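Local coordinates for protein neural-cadherin (Drosophila melanogaster, PDB 3UBF) that mediates calcium-dependent, homophilic cell-cell adhesion through a row of extracellular cadherin repeats whose junctions are usually rigidified by calcium ions, at residues A[56-64]-A[94-102]; A[248-259]-A[262-273]. One frame throughout, in Å; residues are numbered along the deposited sequence.

Overall arrangement
Two contacts sample the first and last of three cadherin repeats strung end to end in this piece of the ectodomain. Interaction 1 comes first along the chain: the loop between strands 51-54 and 68-76 meets the end of strand 88-97 and the linker that follows, where metals join the first repeat to the second. Interaction 2, in the third repeat, packs edge strand 246-253 and the loop after it against the hairpin of strands 260-262 and 268-271 from the facing sheet. Their centres lie about 52 Å apart on opposite sides of the chain's centre, the nearest atoms about 32 Å apart. One belongs to a junction between repeats; the other lies within a single repeat, joining its two sheets.

Interaction 1: A[56-64]-A[94-102]; sequences KKWDYEELG and ILVKDVNDE. With ZN (zinc ion), chain B; ZN (zinc ion), chain H; CA (calcium ion), chain T.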
loop_
_atom_site.group_PDB
_atom_site.type_symbol
_atom_site.label_atom_id
_atom_site.label_comp_id
_atom_site.label_asym_id
_atom_site.label_seq_id
_atom_site.Cartn_x
_atom_site.Cartn_y
_atom_site.Cartn_z
ATOM N N LYS A 56 5.695 25.601 -17.356
ATOM C CA LYS A 56 6.430 24.526 -16.682
ATOM C C LYS A 56 5.436 23.382 -16.437
ATOM O O LYS A 56 4.292 23.619 -16.041
ATOM C CB LYS A 56 7.071 25.006 -15.369
ATOM C CG LYS A 56 7.830 23.941 -14.571
ATOM C CD LYS A 56 8.841 24.551 -13.580
ATOM C CE LYS A 56 8.162 25.434 -12.521
ATOM N NZ LYS A 56 9.115 25.941 -11.489
ATOM N N LYS A 57 5.876 22.159 -16.722
ATOM C CA LYS A 57 5.158 20.919 -16.402
ATOM C C LYS A 57 4.553 20.983 -14.991
ATOM O O LYS A 57 5.272 21.136 -13.997
ATOM C CB LYS A 57 6.115 19.721 -16.558
ATOM C CG LYS A 57 5.688 18.406 -15.909
ATOM C CD LYS A 57 6.446 17.217 -16.513
ATOM C CE LYS A 57 6.010 15.883 -15.901
ATOM N NZ LYS A 57 6.388 14.723 -16.778
ATOM N N TRP A 58 3.231 20.888 -14.916
ATOM C CA TRP A 58 2.516 21.028 -13.650
ATOM C C TRP A 58 2.977 20.046 -12.582
ATOM O O TRP A 58 3.134 18.849 -12.840
ATOM C CB TRP A 58 1.015 20.897 -13.879
ATOM C CG TRP A 58 0.475 22.050 -14.650
ATOM C CD1 TRP A 58 1.183 23.107 -15.149
ATOM C CD2 TRP A 58 -0.886 22.260 -15.035
ATOM N NE1 TRP A 58 0.344 23.963 -15.809
ATOM C CE2 TRP A 58 -0.931 23.464 -15.764
ATOM C CE3 TRP A 58 -2.074 21.546 -14.835
ATOM C CZ2 TRP A 58 -2.118 23.974 -16.293
ATOM C CZ3 TRP A 58 -3.251 22.055 -15.364
ATOM C CH2 TRP A 58 -3.265 23.259 -16.084
ATOM N N ASP A 59 3.204 20.574 -11.386
ATOM C CA ASP A 59 3.621 19.778 -10.248
ATOM C C ASP A 59 2.849 20.272 -9.029
ATOM O O ASP A 59 3.141 21.319 -8.455
ATOM C CB ASP A 59 5.124 19.894 -10.067
ATOM C CG ASP A 59 5.660 18.990 -8.988
ATOM O OD1 ASP A 59 4.868 18.275 -8.325
ATOM O OD2 ASP A 59 6.895 18.996 -8.803
ATOM N N TYR A 60 1.824 19.504 -8.679
ATOM C CA TYR A 60 0.888 19.812 -7.601
ATOM C C TYR A 60 1.583 20.136 -6.279
ATOM O O TYR A 60 1.193 21.070 -5.575
ATOM C CB TYR A 60 -0.053 18.621 -7.439
ATOM C CG TYR A 60 -1.035 18.720 -6.305
ATOM C CD1 TYR A 60 -2.302 19.260 -6.503
ATOM C CD2 TYR A 60 -0.714 18.227 -5.036
ATOM C CE1 TYR A 60 -3.215 19.325 -5.475
ATOM C CE2 TYR A 60 -1.618 18.293 -4.002
ATOM C CZ TYR A 60 -2.873 18.843 -4.227
ATOM O OH TYR A 60 -3.773 18.923 -3.189
ATOM N N GLU A 61 2.603 19.348 -5.950
ATOM C CA GLU A 61 3.374 19.512 -4.720
ATOM C C GLU A 61 4.080 20.860 -4.685
ATOM O O GLU A 61 4.294 21.420 -3.610
ATOM C CB GLU A 61 4.400 18.380 -4.568
ATOM C CG GLU A 61 3.811 17.018 -4.190
ATOM C CD GLU A 61 3.039 16.336 -5.317
ATOM O OE1 GLU A 61 2.947 16.869 -6.446
ATOM O OE2 GLU A 61 2.513 15.242 -5.080
ATOM N N GLU A 62 4.431 21.373 -5.866
ATOM C CA GLU A 62 5.128 22.653 -5.984
ATOM C C GLU A 62 4.209 23.887 -5.941
ATOM O O GLU A 62 4.698 25.017 -5.823
ATOM C CB GLU A 62 6.045 22.669 -7.216
ATOM C CG GLU A 62 7.387 21.979 -6.948
ATOM C CD GLU A 62 8.285 21.848 -8.179
ATOM O OE1 GLU A 62 8.244 22.721 -9.086
ATOM O OE2 GLU A 62 9.057 20.861 -8.220
ATOM N N LEU A 63 2.894 23.668 -6.029
ATOM C CA LEU A 63 1.906 24.748 -5.916
ATOM C C LEU A 63 1.744 25.179 -4.460
ATOM O O LEU A 63 2.027 24.398 -3.532
ATOM C CB LEU A 63 0.547 24.305 -6.468
ATOM C CG LEU A 63 0.480 23.767 -7.901
ATOM C CD1 LEU A 63 -0.921 23.359 -8.251
ATOM C CD2 LEU A 63 0.981 24.797 -8.884
ATOM N N GLY A 64 1.276 26.414 -4.258
ATOM C CA GLY A 64 0.973 26.910 -2.910
ATOM C C GLY A 64 -0.092 26.043 -2.254
ATOM O O GLY A 64 -0.699 25.203 -2.924
ATOM N N ILE A 94 -7.274 27.837 -11.816
ATOM C CA ILE A 94 -7.282 26.441 -12.210
ATOM C C ILE A 94 -7.050 25.633 -10.950
ATOM O O ILE A 94 -5.946 25.624 -10.416
ATOM C CB ILE A 94 -6.155 26.115 -13.212
ATOM C CG1 ILE A 94 -6.286 26.949 -14.492
ATOM C CG2 ILE A 94 -6.132 24.612 -13.537
ATOM C CD1 ILE A 94 -4.994 27.010 -15.309
ATOM N N LEU A 95 -8.088 24.971 -10.456
ATOM C CA LEU A 95 -7.907 24.023 -9.367
ATOM C C LEU A 95 -7.218 22.781 -9.920
ATOM O O LEU A 95 -7.755 22.147 -10.824
ATOM C CB LEU A 95 -9.248 23.652 -8.739
ATOM C CG LEU A 95 -9.132 22.728 -7.519
ATOM C CD1 LEU A 95 -8.439 23.425 -6.340
ATOM C CD2 LEU A 95 -10.494 22.159 -7.112
ATOM N N VAL A 96 -6.033 22.453 -9.395
ATOM C CA VAL A 96 -5.244 21.297 -9.848
ATOM C C VAL A 96 -5.450 20.108 -8.913
ATOM O O VAL A 96 -5.296 20.210 -7.693
ATOM C CB VAL A 96 -3.731 21.627 -9.946
ATOM C CG1 VAL A 96 -2.899 20.398 -10.371
ATOM C CG2 VAL A 96 -3.494 22.793 -10.901
ATOM N N LYS A 97 -5.818 18.982 -9.503
ATOM C CA LYS A 97 -6.044 17.756 -8.762
ATOM C C LYS A 97 -4.849 16.820 -8.909
ATOM O O LYS A 97 -4.424 16.503 -10.022
ATOM C CB LYS A 97 -7.340 17.081 -9.224
ATOM C CG LYS A 97 -8.492 17.092 -8.202
ATOM C CD LYS A 97 -8.751 18.463 -7.553
ATOM C CE LYS A 97 -9.894 18.402 -6.516
ATOM N NZ LYS A 97 -9.718 17.361 -5.432
ATOM N N ASP A 98 -4.294 16.412 -7.774
ATOM C CA ASP A 98 -3.231 15.424 -7.743
ATOM C C ASP A 98 -3.892 14.048 -7.708
ATOM O O ASP A 98 -4.307 13.578 -6.640
ATOM C CB ASP A 98 -2.374 15.649 -6.496
ATOM C CG ASP A 98 -1.054 14.933 -6.555
ATOM O OD1 ASP A 98 -0.774 14.269 -7.575
ATOM O OD2 ASP A 98 -0.287 15.030 -5.570
ATOM N N VAL A 99 -4.025 13.405 -8.865
ATOM C CA VAL A 99 -4.814 12.155 -8.940
ATOM C C VAL A 99 -4.028 10.920 -8.454
ATOM O O VAL A 99 -4.593 9.830 -8.313
ATOM C CB VAL A 99 -5.475 11.935 -10.346
ATOM N N ASN A 100 -2.739 11.122 -8.182
ATOM C CA ASN A 100 -1.862 10.106 -7.624
ATOM C C ASN A 100 -1.950 10.111 -6.084
ATOM O O ASN A 100 -1.474 9.187 -5.404
ATOM C CB ASN A 100 -0.408 10.384 -8.041
ATOM C CG ASN A 100 -0.261 10.842 -9.511
ATOM O OD1 ASN A 100 -1.148 11.493 -10.090
ATOM N ND2 ASN A 100 0.885 10.516 -10.106
ATOM N N ASP A 101 -2.575 11.160 -5.551
ATOM C CA ASP A 101 -2.583 11.453 -4.122
ATOM C C ASP A 101 -3.562 10.549 -3.359
ATOM O O ASP A 101 -4.672 10.965 -3.030
ATOM C CB ASP A 101 -2.941 12.938 -3.919
ATOM C CG ASP A 101 -2.559 13.468 -2.536
ATOM O OD1 ASP A 101 -2.169 12.666 -1.663
ATOM O OD2 ASP A 101 -2.654 14.702 -2.320
ATOM N N GLU A 102 -3.145 9.312 -3.105
ATOM C CA GLU A 102 -3.901 8.344 -2.314
ATOM C C GLU A 102 -3.018 7.888 -1.135
ATOM O O GLU A 102 -1.778 7.879 -1.254
ATOM C CB GLU A 102 -4.315 7.150 -3.181
ATOM C CG GLU A 102 -5.555 7.373 -4.060
ATOM C CD GLU A 102 -5.528 6.561 -5.363
ATOM O OE1 GLU A 102 -4.407 6.177 -5.778
ATOM O OE2 GLU A 102 -6.611 6.330 -5.982
HETATM ZN ZN ZN B . 1.419 14.185 -6.231
HETATM ZN ZN ZN H . 7.512 17.200 -7.831
HETATM CA CA CA T . 3.506 15.645 -8.270
HETATM O O HOH W 1 1.821 13.860 -7.712
HETATM O O HOH W 2 7.880 15.783 -9.356
HETATM O O HOH W 3 7.606 18.085 -6.276
HETATM O O HOH W 4 4.374 15.275 -10.344
#
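Asp-98 lies across the ring of Tyr-60 and shares a zinc ion with Glu-61, where strand 88-97 runs out into the linker to the second cadherin repeat. From the base outward, CB of Asp-98 sits over one face of the tyrosine, 3.4 Å from the Tyr-60 ring centroid and 15° off the normal, a CH-pi contact; the backbone O of Val-96 meets the ring edge in plane, 3.2 Å from Tyr-60 CE1. CG of Asp-98, set anti to the backbone N by a chi1 of -165°, carries the carboxylate past the CD2 side of the ring to the metal. At the tip the grip is lopsided: OD2 of Asp-98 binds zinc at 2.0 Å, OD1 of Asp-98 only at 2.6 Å. Glu-61 OE2 joins the same zinc at 1.9 Å, its carboxylate turned 85° from that of Asp-98, while its bend at chi2 helps direct OE1 to the calcium ion, 2.3 Å from Glu-61 OE1. Asp-136 completes the protein ligands of the zinc, and Glu-13 and Asp-138 join Glu-61 at the calcium. A second zinc is held by OD2 of Asp-59 together with Asp-138.

Beneath the metals the contact turns apolar. The Leu-63 and Val-96 side chains cross at about a right angle, Leu-63 CD1 lying 3.7 Å from Val-96 CB. Trp-58 reaches Ile-94 CG2 with CH2; its NE1 bonds to the carbonyl of Trp-43.

Asp-59, Tyr-60 and Glu-61 occupy the place of the calcium-binding DRE motif of cadherins, here with tyrosine in the middle, and the turn from Asp-98 to Asp-101 belongs to the DXNDN-like linker. Glu-61 OE2 and Asp-98 OD2 approach to 2.9 Å because both bind the one zinc ion, which probably offsets the repulsion of the two carboxylates and ties loop to linker.

Interaction 2: A[248-259]-A[262-273]; sequences YTLKAQGQGAGT and IGPTSGIVKLAK
With CG anti to its carbonyl carbon (chi1 -57°), Tyr-248 turns its ring onto Gly-267, while the chi1 of Ile-262 (-169°) wedges CG2 between backbone N and carbonyl carbon, facing Leu-250. These groups join the two sheets of the Greek-key beta sandwich of a cadherin repeat: strand 246-253 edges one sheet, and strands 260-262 and 268-271 form a hairpin in the other. Gly-267 CA lies over a face of the Tyr-248 ring, 3.9 Å from its centroid, and the carbonyl O of Thr-265 meets the ring edge in plane; the phenol OH bonds to the backbone N of Ala-238. Tyr-248 N donates to Pro-264 O at 2.9 Å, tying the edge strand to the hairpin turn. That turn is also held by Ser-266 OG, which accepts from Ile-268 N in an ST turn. Two residues along the strand, Leu-250 CB packs against Ile-262 CG2 at 3.6 Å, and Leu-250 CD1 reaches Val-269 CG1.

At the far end the extended Lys-273 chain runs past the carbonyl of Gly-258. Beside it Thr-259 O takes two backbone donors, Ala-272 N at 2.6 Å and, weakly, Lys-273 N at 3.4 Å.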
loop_
_atom_site.group_PDB
_atom_site.type_symbol
_atom_site.label_atom_id
_atom_site.label_comp_id
_atom_site.label_asym_id
_atom_site.label_seq_id
_atom_site.Cartn_x
_atom_site.Cartn_y
_atom_site.Cartn_z
ATOM N N TYR A 248 5.823 -28.428 6.591
ATOM C CA TYR A 248 4.386 -28.234 6.401
ATOM C C TYR A 248 3.658 -29.561 6.408
ATOM O O TYR A 248 4.114 -30.524 5.783
ATOM C CB TYR A 248 4.090 -27.517 5.077
ATOM C CG TYR A 248 4.763 -26.187 4.932
ATOM C CD1 TYR A 248 5.959 -26.071 4.240
ATOM C CD2 TYR A 248 4.209 -25.041 5.500
ATOM C CE1 TYR A 248 6.590 -24.844 4.110
ATOM C CE2 TYR A 248 4.825 -23.809 5.384
ATOM C CZ TYR A 248 6.020 -23.718 4.687
ATOM O OH TYR A 248 6.647 -22.502 4.564
ATOM N N THR A 249 2.538 -29.618 7.128
ATOM C CA THR A 249 1.624 -30.750 7.013
ATOM C C THR A 249 0.220 -30.281 6.710
ATOM O O THR A 249 -0.100 -29.094 6.845
ATOM C CB THR A 249 1.608 -31.677 8.251
ATOM O OG1 THR A 249 1.231 -30.938 9.418
ATOM C CG2 THR A 249 2.959 -32.359 8.451
ATOM N N LEU A 250 -0.611 -31.235 6.304
ATOM C CA LEU A 250 -1.940 -30.965 5.779
ATOM C C LEU A 250 -2.909 -32.036 6.243
ATOM O O LEU A 250 -2.717 -33.222 5.967
ATOM C CB LEU A 250 -1.887 -30.938 4.255
ATOM C CG LEU A 250 -3.174 -30.616 3.497
ATOM C CD1 LEU A 250 -2.889 -29.676 2.346
ATOM C CD2 LEU A 250 -3.853 -31.897 3.010
ATOM N N LYS A 251 -3.949 -31.623 6.958
ATOM C CA LYS A 251 -5.018 -32.550 7.310
ATOM C C LYS A 251 -6.371 -32.040 6.821
ATOM O O LYS A 251 -6.577 -30.834 6.687
ATOM C CB LYS A 251 -5.028 -32.861 8.813
ATOM C CG LYS A 251 -5.666 -31.796 9.686
ATOM C CD LYS A 251 -5.785 -32.268 11.143
ATOM C CE LYS A 251 -5.970 -31.077 12.081
ATOM N NZ LYS A 251 -4.908 -30.040 11.844
ATOM N N ALA A 252 -7.276 -32.968 6.538
ATOM C CA ALA A 252 -8.611 -32.626 6.081
ATOM C C ALA A 252 -9.561 -32.485 7.259
ATOM O O ALA A 252 -9.574 -33.329 8.153
ATOM C CB ALA A 252 -9.117 -33.682 5.133
ATOM N N GLN A 253 -10.336 -31.404 7.262
ATOM C CA GLN A 253 -11.418 -31.228 8.221
ATOM C C GLN A 253 -12.708 -31.775 7.622
ATOM O O GLN A 253 -13.289 -31.173 6.715
ATOM C CB GLN A 253 -11.549 -29.757 8.625
ATOM C CG GLN A 253 -10.909 -29.391 9.969
ATOM C CD GLN A 253 -9.857 -30.405 10.467
ATOM O OE1 GLN A 253 -8.843 -30.661 9.798
ATOM N NE2 GLN A 253 -10.095 -30.968 11.659
ATOM N N GLY A 254 -13.140 -32.930 8.123
ATOM C CA GLY A 254 -14.274 -33.632 7.554
ATOM C C GLY A 254 -13.852 -34.403 6.318
ATOM O O GLY A 254 -12.892 -35.177 6.352
ATOM N N GLN A 255 -14.558 -34.169 5.215
ATOM C CA GLN A 255 -14.339 -34.926 3.981
ATOM C C GLN A 255 -13.076 -34.554 3.209
ATOM O O GLN A 255 -12.522 -33.472 3.403
ATOM C CB GLN A 255 -15.541 -34.784 3.068
ATOM C CG GLN A 255 -16.709 -35.661 3.461
ATOM C CD GLN A 255 -17.763 -35.699 2.384
ATOM O OE1 GLN A 255 -18.937 -35.456 2.647
ATOM N NE2 GLN A 255 -17.349 -35.996 1.156
ATOM N N GLY A 256 -12.630 -35.469 2.344
ATOM C CA GLY A 256 -11.518 -35.226 1.421
ATOM C C GLY A 256 -10.110 -35.636 1.837
ATOM O O GLY A 256 -9.130 -35.214 1.213
ATOM N N ALA A 257 -9.996 -36.447 2.883
ATOM C CA ALA A 257 -8.695 -36.949 3.342
ATOM C C ALA A 257 -7.944 -37.667 2.210
ATOM O O ALA A 257 -8.454 -38.625 1.623
ATOM C CB ALA A 257 -8.879 -37.878 4.551
ATOM N N GLY A 258 -6.748 -37.175 1.890
ATOM C CA GLY A 258 -5.916 -37.782 0.850
ATOM C C GLY A 258 -6.163 -37.289 -0.570
ATOM O O GLY A 258 -5.542 -37.789 -1.510
ATOM N N THR A 259 -7.066 -36.317 -0.731
ATOM C CA THR A 259 -7.327 -35.705 -2.036
ATOM C C THR A 259 -6.207 -34.723 -2.374
ATOM O O THR A 259 -5.795 -34.582 -3.523
ATOM C CB THR A 259 -8.692 -34.988 -2.062
ATOM O OG1 THR A 259 -9.734 -35.938 -1.821
ATOM C CG2 THR A 259 -8.941 -34.324 -3.415
ATOM N N ILE A 262 0.641 -31.781 0.582
ATOM C CA ILE A 262 1.465 -30.587 0.594
ATOM C C ILE A 262 2.909 -31.039 0.673
ATOM O O ILE A 262 3.204 -32.072 1.280
ATOM C CB ILE A 262 1.121 -29.663 1.784
ATOM C CG1 ILE A 262 1.804 -28.290 1.612
ATOM C CG2 ILE A 262 1.483 -30.339 3.119
ATOM C CD1 ILE A 262 1.306 -27.196 2.545
ATOM N N GLY A 263 3.795 -30.286 0.033
ATOM C CA GLY A 263 5.220 -30.568 0.083
ATOM C C GLY A 263 5.759 -30.232 1.458
ATOM O O GLY A 263 5.636 -29.091 1.899
ATOM N N PRO A 264 6.351 -31.228 2.149
ATOM C CA PRO A 264 6.947 -31.034 3.474
ATOM C C PRO A 264 7.846 -29.786 3.573
ATOM O O PRO A 264 7.777 -29.055 4.564
ATOM C CB PRO A 264 7.782 -32.302 3.668
ATOM C CG PRO A 264 7.136 -33.317 2.840
ATOM C CD PRO A 264 6.545 -32.603 1.657
ATOM N N THR A 265 8.665 -29.549 2.548
ATOM C CA THR A 265 9.584 -28.408 2.516
ATOM C C THR A 265 9.050 -27.278 1.651
ATOM O O THR A 265 9.283 -26.102 1.938
ATOM C CB THR A 265 10.963 -28.802 1.949
ATOM O OG1 THR A 265 11.299 -30.122 2.381
ATOM C CG2 THR A 265 12.044 -27.834 2.428
ATOM N N SER A 266 8.345 -27.638 0.585
ATOM C CA SER A 266 8.020 -26.677 -0.454
ATOM C C SER A 266 6.799 -25.827 -0.092
ATOM O O SER A 266 6.692 -24.673 -0.520
ATOM C CB SER A 266 7.808 -27.397 -1.785
ATOM O OG SER A 266 6.686 -28.260 -1.720
ATOM N N GLY A 267 5.894 -26.410 0.696
ATOM C CA GLY A 267 4.635 -25.778 1.049
ATOM C C GLY A 267 3.644 -25.803 -0.098
ATOM O O GLY A 267 2.602 -25.131 -0.048
ATOM N N ILE A 268 3.971 -26.573 -1.139
ATOM C CA ILE A 268 3.140 -26.626 -2.326
ATOM C C ILE A 268 2.096 -27.706 -2.158
ATOM O O ILE A 268 2.430 -28.875 -1.939
ATOM C CB ILE A 268 3.954 -26.896 -3.607
ATOM C CG1 ILE A 268 5.011 -25.810 -3.830
ATOM C CG2 ILE A 268 3.016 -27.011 -4.815
ATOM C CD1 ILE A 268 5.900 -26.059 -5.061
ATOM N N VAL A 269 0.833 -27.297 -2.254
ATOM C CA VAL A 269 -0.287 -28.221 -2.204
ATOM C C VAL A 269 -0.556 -28.772 -3.605
ATOM O O VAL A 269 -0.826 -28.020 -4.534
ATOM C CB VAL A 269 -1.553 -27.535 -1.636
ATOM C CG1 VAL A 269 -2.724 -28.521 -1.526
ATOM C CG2 VAL A 269 -1.250 -26.923 -0.289
ATOM N N LYS A 270 -0.468 -30.086 -3.754
ATOM C CA LYS A 270 -0.825 -30.723 -5.017
ATOM C C LYS A 270 -2.124 -31.515 -4.905
ATOM O O LYS A 270 -2.581 -31.831 -3.806
ATOM C CB LYS A 270 0.309 -31.612 -5.527
ATOM C CG LYS A 270 1.500 -30.829 -6.018
ATOM C CD LYS A 270 2.641 -31.733 -6.439
ATOM C CE LYS A 270 3.936 -30.949 -6.550
ATOM N NZ LYS A 270 4.980 -31.704 -7.294
ATOM N N LEU A 271 -2.718 -31.810 -6.056
ATOM C CA LEU A 271 -3.856 -32.707 -6.140
ATOM C C LEU A 271 -3.369 -34.150 -6.147
ATOM O O LEU A 271 -2.563 -34.529 -6.994
ATOM C CB LEU A 271 -4.650 -32.413 -7.415
ATOM C CG LEU A 271 -5.954 -33.188 -7.644
ATOM C CD1 LEU A 271 -6.896 -33.101 -6.446
ATOM C CD2 LEU A 271 -6.639 -32.681 -8.895
ATOM N N ALA A 272 -3.855 -34.953 -5.205
ATOM C CA ALA A 272 -3.453 -36.365 -5.111
ATOM C C ALA A 272 -4.391 -37.329 -5.843
ATOM O O ALA A 272 -3.981 -38.432 -6.209
ATOM C CB ALA A 272 -3.314 -36.772 -3.658
ATOM N N LYS A 273 -5.642 -36.914 -6.052
ATOM C CA LYS A 273 -6.672 -37.773 -6.647
ATOM C C LYS A 273 -7.373 -37.084 -7.813
ATOM O O LYS A 273 -7.376 -35.861 -7.890
ATOM C CB LYS A 273 -7.720 -38.153 -5.594
ATOM C CG LYS A 273 -7.223 -39.105 -4.517
ATOM C CD LYS A 273 -8.240 -39.255 -3.391
ATOM C CE LYS A 273 -7.783 -40.328 -2.399
ATOM N NZ LYS A 273 -8.764 -40.551 -1.304
#